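Local coordinates for protein putative oxidoreductase (Pseudomonas putida, PDB 3L6D) that probably binds NADP and acts as an oxidoreductase, with a Rossmann-type dinucleotide domain joined to an all-helical domain like that of NADPH-dependent reductive aminases, at residues Phe190-Gly195 and Thr263-Ala268; Gln233-Asp238 and Thr289-Ala294; His54-Glu57 and Ala61-Ser64. All coordinates share one frame; numbering follows the deposited sequence.

Contact 1: residues Phe190-Gly195 and Thr263-Ala268; sequences FFEAVG and TPVFDA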
ATOM      1  N   PHE B 190      -5.683  -1.633  -5.375  1.00 22.81           N
ATOM      2  CA  PHE B 190      -4.913  -1.397  -6.574  1.00 22.56           C
ATOM      3  C   PHE B 190      -5.599  -2.003  -7.809  1.00 23.10           C
ATOM      4  O   PHE B 190      -5.737  -1.319  -8.825  1.00 22.46           O
ATOM      5  CB  PHE B 190      -3.456  -1.872  -6.395  1.00 23.09           C
ATOM      6  CG  PHE B 190      -2.589  -1.618  -7.583  1.00 21.70           C
ATOM      7  CD1 PHE B 190      -1.942  -0.394  -7.740  1.00 23.22           C
ATOM      8  CD2 PHE B 190      -2.408  -2.618  -8.562  1.00 23.09           C
ATOM      9  CE1 PHE B 190      -1.143  -0.151  -8.858  1.00 21.51           C
ATOM     10  CE2 PHE B 190      -1.597  -2.386  -9.691  1.00 21.45           C
ATOM     11  CZ  PHE B 190      -0.969  -1.147  -9.843  1.00 22.73           C
ATOM     12  N   PHE B 191      -6.034  -3.276  -7.724  1.00 21.96           N
ATOM     13  CA  PHE B 191      -6.792  -3.913  -8.809  1.00 22.51           C
ATOM     14  C   PHE B 191      -8.022  -3.122  -9.185  1.00 23.34           C
ATOM     15  O   PHE B 191      -8.292  -2.928 -10.376  1.00 23.81           O
ATOM     16  CB  PHE B 191      -7.132  -5.407  -8.511  1.00 20.93           C
ATOM     17  CG  PHE B 191      -5.949  -6.229  -8.129  1.00 23.55           C
ATOM     18  CD1 PHE B 191      -4.702  -6.005  -8.715  1.00 22.36           C
ATOM     19  CD2 PHE B 191      -6.059  -7.232  -7.162  1.00 22.95           C
ATOM     20  CE1 PHE B 191      -3.588  -6.768  -8.353  1.00 24.39           C
ATOM     21  CE2 PHE B 191      -4.951  -8.001  -6.795  1.00 24.12           C
ATOM     22  CZ  PHE B 191      -3.720  -7.777  -7.392  1.00 24.13           C
ATOM     23  N   GLU B 192      -8.756  -2.653  -8.179  1.00 23.56           N
ATOM     24  CA  GLU B 192      -9.974  -1.863  -8.413  1.00 23.23           C
ATOM     25  C   GLU B 192      -9.692  -0.536  -9.176  1.00 23.43           C
ATOM     26  O   GLU B 192     -10.425  -0.177 -10.092  1.00 22.26           O
ATOM     27  CB  GLU B 192     -10.757  -1.628  -7.092  1.00 21.88           C
ATOM     28  CG  GLU B 192     -12.040  -0.775  -7.241  1.00 23.48           C
ATOM     29  CD  GLU B 192     -12.811  -0.544  -5.941  1.00 22.09           C
ATOM     30  OE1 GLU B 192     -13.630  -1.417  -5.556  1.00 23.73           O
ATOM     31  OE2 GLU B 192     -12.646   0.524  -5.324  1.00 23.05           O
ATOM     32  N   ALA B 193      -8.620   0.164  -8.796  1.00 23.36           N
ATOM     33  CA  ALA B 193      -8.291   1.466  -9.394  1.00 22.88           C
ATOM     34  C   ALA B 193      -7.801   1.280 -10.811  1.00 22.52           C
ATOM     35  O   ALA B 193      -8.231   2.003 -11.717  1.00 22.00           O
ATOM     36  CB  ALA B 193      -7.264   2.228  -8.540  1.00 22.11           C
ATOM     37  N   VAL B 194      -6.947   0.282 -11.013  1.00 22.81           N
ATOM     38  CA  VAL B 194      -6.508  -0.090 -12.368  1.00 24.00           C
ATOM     39  C   VAL B 194      -7.694  -0.483 -13.290  1.00 24.97           C
ATOM     40  O   VAL B 194      -7.803  -0.027 -14.440  1.00 23.70           O
ATOM     41  CB  VAL B 194      -5.432  -1.209 -12.319  1.00 24.27           C
ATOM     42  CG1 VAL B 194      -5.163  -1.770 -13.724  1.00 30.33           C
ATOM     43  CG2 VAL B 194      -4.131  -0.657 -11.753  1.00 29.56           C
ATOM     44  N   GLY B 195      -8.586  -1.321 -12.767  1.00 26.44           N
ATOM     45  CA  GLY B 195      -9.781  -1.717 -13.504  1.00 26.18           C
ATOM     46  C   GLY B 195     -10.638  -0.514 -13.824  1.00 26.03           C
ATOM     47  O   GLY B 195     -11.199  -0.422 -14.915  1.00 27.34           O
ATOM     48  N   THR B 263     -17.009   0.376  -7.944  1.00 29.32           N
ATOM     49  CA  THR B 263     -15.889   0.484  -7.019  1.00 27.94           C
ATOM     50  C   THR B 263     -16.391   0.267  -5.615  1.00 26.12           C
ATOM     51  O   THR B 263     -16.438   1.201  -4.830  1.00 26.06           O
ATOM     52  CB  THR B 263     -15.224   1.865  -7.089  1.00 28.10           C
ATOM     53  OG1 THR B 263     -16.197   2.859  -6.745  1.00 29.43           O
ATOM     54  CG2 THR B 263     -14.677   2.137  -8.475  1.00 29.63           C
ATOM     55  N   PRO B 264     -16.759  -0.976  -5.280  1.00 25.81           N
ATOM     56  CA  PRO B 264     -17.266  -1.215  -3.934  1.00 24.87           C
ATOM     57  C   PRO B 264     -16.249  -0.943  -2.834  1.00 24.20           C
ATOM     58  O   PRO B 264     -16.652  -0.544  -1.744  1.00 24.46           O
ATOM     59  CB  PRO B 264     -17.607  -2.708  -3.953  1.00 25.23           C
ATOM     60  CG  PRO B 264     -16.718  -3.272  -5.031  1.00 35.82           C
ATOM     61  CD  PRO B 264     -16.749  -2.217  -6.082  1.00 26.10           C
ATOM     62  N   VAL B 265     -14.959  -1.186  -3.102  1.00 22.55           N
ATOM     63  CA  VAL B 265     -13.923  -0.981  -2.068  1.00 21.92           C
ATOM     64  C   VAL B 265     -13.825   0.501  -1.788  1.00 21.80           C
ATOM     65  O   VAL B 265     -13.920   0.934  -0.632  1.00 20.62           O
ATOM     66  CB  VAL B 265     -12.544  -1.585  -2.442  1.00 21.42           C
ATOM     67  CG1 VAL B 265     -11.557  -1.408  -1.279  1.00 27.10           C
ATOM     68  CG2 VAL B 265     -12.672  -3.062  -2.783  1.00 26.50           C
ATOM     69  N   PHE B 266     -13.692   1.303  -2.850  1.00 21.96           N
ATOM     70  CA  PHE B 266     -13.683   2.767  -2.634  1.00 22.28           C
ATOM     71  C   PHE B 266     -14.945   3.333  -1.994  1.00 22.49           C
ATOM     72  O   PHE B 266     -14.871   4.239  -1.160  1.00 20.10           O
ATOM     73  CB  PHE B 266     -13.314   3.574  -3.896  1.00 22.44           C
ATOM     74  CG  PHE B 266     -12.856   4.953  -3.568  1.00 20.38           C
ATOM     75  CD1 PHE B 266     -11.597   5.162  -2.965  1.00 22.81           C
ATOM     76  CD2 PHE B 266     -13.693   6.042  -3.743  1.00 22.59           C
ATOM     77  CE1 PHE B 266     -11.178   6.439  -2.617  1.00 19.63           C
ATOM     78  CE2 PHE B 266     -13.271   7.315  -3.392  1.00 20.43           C
ATOM     79  CZ  PHE B 266     -12.010   7.516  -2.837  1.00 22.98           C
ATOM     80  N   ASP B 267     -16.096   2.774  -2.351  1.00 24.08           N
ATOM     81  CA  ASP B 267     -17.352   3.181  -1.711  1.00 25.80           C
ATOM     82  C   ASP B 267     -17.263   2.936  -0.205  1.00 25.70           C
ATOM     83  O   ASP B 267     -17.755   3.736   0.592  1.00 25.69           O
ATOM     84  CB  ASP B 267     -18.519   2.365  -2.270  1.00 27.52           C
ATOM     85  CG  ASP B 267     -18.893   2.764  -3.701  1.00 34.52           C
ATOM     86  OD1 ASP B 267     -18.423   3.814  -4.177  1.00 29.55           O
ATOM     87  OD2 ASP B 267     -19.675   2.025  -4.341  1.00 29.44           O
ATOM     88  N   ALA B 268     -16.647   1.811   0.168  1.00 24.78           N
ATOM     89  CA  ALA B 268     -16.588   1.419   1.567  1.00 23.61           C
ATOM     90  C   ALA B 268     -15.651   2.384   2.296  1.00 22.99           C
ATOM     91  O   ALA B 268     -15.926   2.818   3.421  1.00 22.88           O
ATOM     92  CB  ALA B 268     -16.110  -0.019   1.692  1.00 22.78           C
TER

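Contact 2: residues Gln233-Asp238 and Thr289-Ala294; sequences QDFKGD and TTKSFA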
ATOM      1  N   GLN B 233       0.005   9.792  19.575  1.00 34.43           N
ATOM      2  CA  GLN B 233      -1.357  10.191  19.809  1.00 36.56           C
ATOM      3  C   GLN B 233      -1.596  11.651  19.444  1.00 37.49           C
ATOM      4  O   GLN B 233      -2.367  12.331  20.080  1.00 37.76           O
ATOM      5  CB  GLN B 233      -1.775   9.933  21.247  1.00 37.84           C
ATOM      6  CG  GLN B 233      -2.125   8.499  21.576  1.00 42.74           C
ATOM      7  CD  GLN B 233      -3.411   8.037  20.969  1.00 39.70           C
ATOM      8  OE1 GLN B 233      -4.478   8.424  21.401  1.00 42.69           O
ATOM      9  NE2 GLN B 233      -3.316   7.178  19.959  1.00 42.75           N
ATOM     10  N   ASP B 234      -0.947  12.113  18.398  1.00 37.64           N
ATOM     11  CA  ASP B 234      -1.105  13.466  17.960  1.00 38.50           C
ATOM     12  C   ASP B 234      -1.978  13.514  16.739  1.00 38.16           C
ATOM     13  O   ASP B 234      -1.560  13.185  15.673  1.00 38.12           O
ATOM     14  CB  ASP B 234       0.249  14.022  17.615  1.00 39.08           C
ATOM     15  CG  ASP B 234       0.174  15.378  17.055  1.00 48.70           C
ATOM     16  OD1 ASP B 234       1.177  15.852  16.537  1.00 39.88           O
ATOM     17  OD2 ASP B 234      -0.898  15.969  17.117  1.00 39.13           O
ATOM     18  N   PHE B 235      -3.183  13.984  16.911  1.00 37.82           N
ATOM     19  CA  PHE B 235      -4.156  14.003  15.842  1.00 38.32           C
ATOM     20  C   PHE B 235      -4.509  15.431  15.406  1.00 40.25           C
ATOM     21  O   PHE B 235      -5.581  15.669  14.818  1.00 39.55           O
ATOM     22  CB  PHE B 235      -5.407  13.220  16.257  1.00 37.05           C
ATOM     23  CG  PHE B 235      -5.139  11.763  16.519  1.00 34.51           C
ATOM     24  CD1 PHE B 235      -5.080  10.842  15.451  1.00 36.69           C
ATOM     25  CD2 PHE B 235      -4.918  11.306  17.817  1.00 36.68           C
ATOM     26  CE1 PHE B 235      -4.824   9.492  15.677  1.00 33.88           C
ATOM     27  CE2 PHE B 235      -4.662   9.952  18.061  1.00 34.58           C
ATOM     28  CZ  PHE B 235      -4.614   9.037  16.981  1.00 36.43           C
ATOM     29  N   LYS B 236      -3.596  16.367  15.668  1.00 42.46           N
ATOM     30  CA  LYS B 236      -3.844  17.778  15.350  1.00 45.35           C
ATOM     31  C   LYS B 236      -4.050  17.902  13.850  1.00 46.04           C
ATOM     32  O   LYS B 236      -3.263  17.367  13.060  1.00 45.31           O
ATOM     33  CB  LYS B 236      -2.699  18.683  15.813  1.00 47.02           C
ATOM     34  CG  LYS B 236      -2.479  18.741  17.325  1.00 65.35           C
ATOM     35  CD  LYS B 236      -1.047  19.233  17.652  1.00 49.94           C
ATOM     36  CE  LYS B 236      -0.680  19.073  19.139  1.00 65.48           C
ATOM     37  NZ  LYS B 236       0.764  19.407  19.413  1.00 50.95           N
ATOM     38  N   GLY B 237      -5.067  18.662  13.463  1.00 47.31           N
ATOM     39  CA  GLY B 237      -5.461  18.792  12.083  1.00 48.25           C
ATOM     40  C   GLY B 237      -4.633  19.803  11.346  1.00 49.43           C
ATOM     41  O   GLY B 237      -5.065  20.430  10.404  1.00 49.38           O
ATOM     42  N   ASP B 238      -3.393  19.934  11.762  1.00 50.45           N
ATOM     43  CA  ASP B 238      -2.534  20.858  11.097  1.00 51.21           C
ATOM     44  C   ASP B 238      -2.284  20.530   9.661  1.00 51.14           C
ATOM     45  O   ASP B 238      -2.212  21.422   8.859  1.00 52.36           O
ATOM     46  CB  ASP B 238      -1.219  21.093  11.851  1.00 52.06           C
ATOM     47  CG  ASP B 238      -0.409  19.827  12.080  1.00 68.11           C
ATOM     48  OD1 ASP B 238      -0.719  19.082  13.017  1.00 52.70           O
ATOM     49  OD2 ASP B 238       0.586  19.607  11.362  1.00 52.65           O
ATOM     50  N   THR B 289      -9.104   8.467  11.700  1.00 25.04           N
ATOM     51  CA  THR B 289      -9.992   7.442  11.152  1.00 24.45           C
ATOM     52  C   THR B 289      -9.845   6.153  11.971  1.00 24.21           C
ATOM     53  O   THR B 289     -10.829   5.462  12.249  1.00 24.74           O
ATOM     54  CB  THR B 289      -9.698   7.160   9.662  1.00 23.86           C
ATOM     55  OG1 THR B 289      -9.874   8.360   8.902  1.00 24.10           O
ATOM     56  CG2 THR B 289     -10.657   6.088   9.097  1.00 25.01           C
ATOM     57  N   THR B 290      -8.602   5.828  12.341  1.00 24.20           N
ATOM     58  CA  THR B 290      -8.318   4.710  13.224  1.00 24.69           C
ATOM     59  C   THR B 290      -9.212   4.643  14.472  1.00 26.36           C
ATOM     60  O   THR B 290      -9.771   3.562  14.797  1.00 27.17           O
ATOM     61  CB  THR B 290      -6.812   4.720  13.625  1.00 25.47           C
ATOM     62  OG1 THR B 290      -6.025   4.682  12.413  1.00 27.91           O
ATOM     63  CG2 THR B 290      -6.477   3.501  14.434  1.00 30.57           C
ATOM     64  N   LYS B 291      -9.334   5.769  15.177  1.00 26.86           N
ATOM     65  CA  LYS B 291     -10.124   5.842  16.415  1.00 29.04           C
ATOM     66  C   LYS B 291     -11.623   5.590  16.216  1.00 29.69           C
ATOM     67  O   LYS B 291     -12.295   5.155  17.157  1.00 30.75           O
ATOM     68  CB  LYS B 291      -9.925   7.193  17.120  1.00 29.80           C
ATOM     69  CG  LYS B 291      -8.562   7.374  17.803  1.00 43.19           C
ATOM     70  CD  LYS B 291      -8.094   8.847  17.826  1.00 32.67           C
ATOM     71  CE  LYS B 291      -8.935   9.749  18.694  1.00 44.16           C
ATOM     72  NZ  LYS B 291      -8.618  11.200  18.486  1.00 34.24           N
ATOM     73  N   SER B 292     -12.133   5.825  15.007  1.00 29.41           N
ATOM     74  CA  SER B 292     -13.559   5.654  14.705  1.00 30.37           C
ATOM     75  C   SER B 292     -13.985   4.188  14.777  1.00 32.20           C
ATOM     76  O   SER B 292     -15.182   3.873  14.901  1.00 32.81           O
ATOM     77  CB  SER B 292     -13.932   6.288  13.349  1.00 30.71           C
ATOM     78  OG  SER B 292     -13.551   5.504  12.221  1.00 27.72           O
ATOM     79  N   PHE B 293     -13.004   3.288  14.740  1.00 32.77           N
ATOM     80  CA  PHE B 293     -13.302   1.869  14.905  1.00 33.00           C
ATOM     81  C   PHE B 293     -13.409   1.411  16.361  1.00 33.89           C
ATOM     82  O   PHE B 293     -13.825   0.273  16.635  1.00 34.19           O
ATOM     83  CB  PHE B 293     -12.285   1.029  14.138  1.00 32.17           C
ATOM     84  CG  PHE B 293     -12.338   1.249  12.653  1.00 28.54           C
ATOM     85  CD1 PHE B 293     -11.468   2.129  12.035  1.00 31.49           C
ATOM     86  CD2 PHE B 293     -13.272   0.562  11.873  1.00 32.37           C
ATOM     87  CE1 PHE B 293     -11.524   2.331  10.666  1.00 27.84           C
ATOM     88  CE2 PHE B 293     -13.346   0.762  10.495  1.00 28.19           C
ATOM     89  CZ  PHE B 293     -12.465   1.641   9.887  1.00 31.83           C
ATOM     90  N   ALA B 294     -13.029   2.287  17.291  1.00 34.79           N
ATOM     91  CA  ALA B 294     -12.897   1.896  18.700  1.00 36.15           C
ATOM     92  C   ALA B 294     -14.236   1.532  19.335  1.00 38.14           C
ATOM     93  O   ALA B 294     -15.274   2.078  18.949  1.00 39.18           O
ATOM     94  CB  ALA B 294     -12.210   2.988  19.492  1.00 36.11           C
TER
HETATM   95  O   HOH W   1      -6.619  10.911  20.734  1.00 33.23           O

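Contact 3: residues His54-Glu57 and Ala61-Ser64; sequences HLCE and AALS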
ATOM      1  N   HIS B  54      17.691 -36.150   2.216  1.00 20.26           N
ATOM      2  CA  HIS B  54      17.684 -37.573   2.583  1.00 20.68           C
ATOM      3  C   HIS B  54      16.214 -37.977   2.674  1.00 19.48           C
ATOM      4  O   HIS B  54      15.468 -37.379   3.437  1.00 19.49           O
ATOM      5  CB  HIS B  54      18.313 -37.773   3.958  1.00 22.62           C
ATOM      6  CG  HIS B  54      18.155 -39.162   4.495  1.00 25.82           C
ATOM      7  ND1 HIS B  54      18.988 -40.200   4.129  1.00 25.14           N
ATOM      8  CD2 HIS B  54      17.253 -39.688   5.359  1.00 24.58           C
ATOM      9  CE1 HIS B  54      18.607 -41.308   4.746  1.00 25.64           C
ATOM     10  NE2 HIS B  54      17.552 -41.026   5.493  1.00 25.91           N
ATOM     11  N   LEU B  55      15.807 -38.971   1.902  1.00 18.79           N
ATOM     12  CA  LEU B  55      14.437 -39.482   1.980  1.00 18.27           C
ATOM     13  C   LEU B  55      14.324 -40.483   3.134  1.00 18.77           C
ATOM     14  O   LEU B  55      15.097 -41.471   3.208  1.00 18.71           O
ATOM     15  CB  LEU B  55      14.077 -40.180   0.646  1.00 18.09           C
ATOM     16  CG  LEU B  55      12.695 -40.813   0.554  1.00 22.37           C
ATOM     17  CD1 LEU B  55      11.606 -39.746   0.764  1.00 17.38           C
ATOM     18  CD2 LEU B  55      12.567 -41.564  -0.818  1.00 18.81           C
ATOM     19  N   CYS B  56      13.370 -40.247   4.024  1.00 18.41           N
ATOM     20  CA  CYS B  56      13.152 -41.123   5.176  1.00 20.22           C
ATOM     21  C   CYS B  56      12.025 -42.088   4.851  1.00 21.36           C
ATOM     22  O   CYS B  56      11.139 -41.785   4.061  1.00 20.19           O
ATOM     23  CB  CYS B  56      12.738 -40.324   6.429  1.00 20.27           C
ATOM     24  SG  CYS B  56      13.949 -39.116   7.035  1.00 23.14           S
ATOM     25  N   GLU B  57      12.037 -43.226   5.520  1.00 23.46           N
ATOM     26  CA  GLU B  57      11.044 -44.276   5.250  1.00 26.25           C
ATOM     27  C   GLU B  57       9.660 -43.984   5.873  1.00 26.03           C
ATOM     28  O   GLU B  57       8.626 -44.540   5.440  1.00 25.33           O
ATOM     29  CB  GLU B  57      11.597 -45.631   5.704  1.00 28.65           C
ATOM     30  CG  GLU B  57      11.707 -45.833   7.224  1.00 44.74           C
ATOM     31  CD  GLU B  57      12.293 -47.205   7.588  1.00 32.43           C
ATOM     32  OE1 GLU B  57      12.476 -48.042   6.681  1.00 45.12           O
ATOM     33  OE2 GLU B  57      12.577 -47.433   8.794  1.00 45.75           O
ATOM     34  N   ALA B  61      10.704 -41.782  11.390  1.00 22.84           N
ATOM     35  CA  ALA B  61      12.120 -41.645  11.050  1.00 22.86           C
ATOM     36  C   ALA B  61      12.538 -40.176  10.804  1.00 21.19           C
ATOM     37  O   ALA B  61      13.614 -39.753  11.211  1.00 22.28           O
ATOM     38  CB  ALA B  61      12.477 -42.531   9.825  1.00 23.19           C
ATOM     39  N   ALA B  62      11.692 -39.439  10.115  1.00 20.28           N
ATOM     40  CA  ALA B  62      11.926 -38.012   9.835  1.00 20.07           C
ATOM     41  C   ALA B  62      11.964 -37.184  11.146  1.00 21.07           C
ATOM     42  O   ALA B  62      12.835 -36.310  11.329  1.00 20.37           O
ATOM     43  CB  ALA B  62      10.864 -37.503   8.901  1.00 18.10           C
ATOM     44  N   LEU B  63      11.043 -37.498  12.073  1.00 21.23           N
ATOM     45  CA  LEU B  63      11.029 -36.854  13.390  1.00 21.58           C
ATOM     46  C   LEU B  63      12.289 -37.120  14.177  1.00 23.43           C
ATOM     47  O   LEU B  63      12.836 -36.190  14.806  1.00 23.17           O
ATOM     48  CB  LEU B  63       9.791 -37.268  14.213  1.00 21.45           C
ATOM     49  CG  LEU B  63       8.487 -36.719  13.641  1.00 19.69           C
ATOM     50  CD1 LEU B  63       7.275 -37.377  14.371  1.00 21.16           C
ATOM     51  CD2 LEU B  63       8.463 -35.184  13.792  1.00 20.11           C
ATOM     52  N   SER B  64      12.778 -38.368  14.097  1.00 23.21           N
ATOM     53  CA  SER B  64      13.941 -38.791  14.855  1.00 23.53           C
ATOM     54  C   SER B  64      15.208 -38.199  14.271  1.00 24.00           C
ATOM     55  O   SER B  64      16.177 -37.930  14.995  1.00 24.73           O
ATOM     56  CB  SER B  64      14.028 -40.342  14.918  1.00 23.62           C
ATOM     57  OG  SER B  64      12.937 -40.861  15.684  1.00 29.35           O
TER

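Contact 1: residues Phe190-Gly195 and Thr263-Ala268
The carboxylate of E192 meets the start of helix 264-281 and takes two backbone N-H groups at once. E192 OE1 accepts from V265 N at 2.8 Å, and E192 OE2 accepts from F266 N, also at 2.8 Å. Both oxygens use their syn lone pairs, so the carboxylate grips two successive amides like a fork, and the N-H...O angles of 152° and 153° leave the two bonds about equally bent. P264 N lies 3.2 Å from E192 OE1 but has no hydrogen to share; its ring lays CD and CG against that oxygen. T263 crosses the glutamate side chain at about a right angle and sets its CB 3.4 Å from E192 OE2, while V265 lays CB and CG2 beside OE1.

Extension is what carries the group this far: CG stands anti to the backbone N (chi1 179°), and chi2 is straight as well. The axes of 190-195 and 264-268 pass 9.9 Å apart, a distance the extended chain bridges to the amides. T263 holds the N-cap position, yet its own side chain makes no capping bond; the V265 and F266 N-H groups of the first turn are met instead by E192, from helix 169-199. Further out, F266 packs on F249 and I252 of helix 242-259, V265 touches V188 and T189, and F293 of the second subunit packs on E192.

A buried carboxylate with two N-H donors at the positive end of a helix dipole is likely to be stabilised as an anion, and its charge would be paid for by backbone amides.

Contact 2: residues Gln233-Asp238 and Thr289-Ala294
A cation-pi contact between K291 and F235 joins two loops of the helical C-terminal domain: the one linking helix 204-232 to helix 242-259, and the tail that follows helix 264-281. The lysine reaches over one face of the ring. K291 CD sits closest, 3.6 Å from F235 CZ, as a CH-pi contact near the rim, and K291 NZ lies 4.2 Å from the centroid of the F235 ring, 28° off the normal. Methylene and ammonium therefore share the same face, CD over the CZ and CE2 side and NZ nearer CD2 and CG. In the lysine chain the bend at chi3 (67°) turns CE off the ring, so that the chain end runs across the face, not into it.

NZ has polar partners too: Q284 OE1 accepts a hydrogen bond from it, and a water accepts another from K291 NZ at 3.0 Å and gives a long, weak bond to Q233 OE1. Q233 CD stands at the ring's edge, in its plane. The phenylalanine is buried among L230, Q284 and A288, with its backbone hydrogen-bonded to D285. Just beside it an Asx turn, in which K236 N donates to D234 OD2 at 3.1 Å, shapes the loop. In the tail, T289 O accepts from both the N and the OG of S292. With an alanine here in place of F235, the space against L230 and A288 is likely to be left unfilled, and K291 CD and NZ would probably lose the aromatic face they rest on.

The lysine charge is probably spread over a pi face, an amide oxygen and a water, a mixed setting consistent with a partly exposed lysine that has no carboxylate partner within this contact.

Contact 3: residues His54-Glu57 and Ala61-Ser64
C56 projects its side chain toward the helix wall formed by A61 and A62. C56 SG, swung anti to the carbonyl carbon (chi1 -62°), comes to rest over A62, 3.6 Å from A62 CA and 3.9 Å from A62 CB. The methyl of A61, one residue earlier, faces the cysteine's methylene, with A61 CB 4.1 Å from C56 CB. SG thus rests on A62, while CB reaches both A62 and the A61 methyl, and all of it is apolar packing. E57, itself exposed, adds a looser touch: E57 CG lies 4.3 Å from A61 CB.

Behind the cysteine, the H54 ring brings its edge to SG, in plane, and itself meets the ring of F10. The backbone of C56 is hydrogen-bonded to I37, and that of H54 to V35 and I37, linking the strand end to strand 35-38. On the helix, A62 O accepts from S13 OG, while L63 leaves the helix on another side and packs on V88, A91 and L92. Helix 59-65 carries the chain from edge strand 54-55 over to parallel strand 68-71, the beta-alpha-beta crossover of a Rossmann-type NAD(P)-binding domain.

How the contacts relate
Contacts 1 and 2 belong to the helical C-terminal domain and both touch the second subunit; contact 3 lies in the nucleotide-binding domain, across the chain's centre from them, and meets no other chain of the assembly. Contacts 1 and 2 interleave along the sequence, their centres about 24 Å apart, and share helix 264-281, which starts in contact 1 and leads to the tail in contact 2. Contact 1 is buried and directs an anion at backbone amides. Contacts 2 and 3 are both partly buried, but contact 2 lays a cation on a ring with water nearby, whereas contact 3 relies on small apolar groups between neighbouring elements.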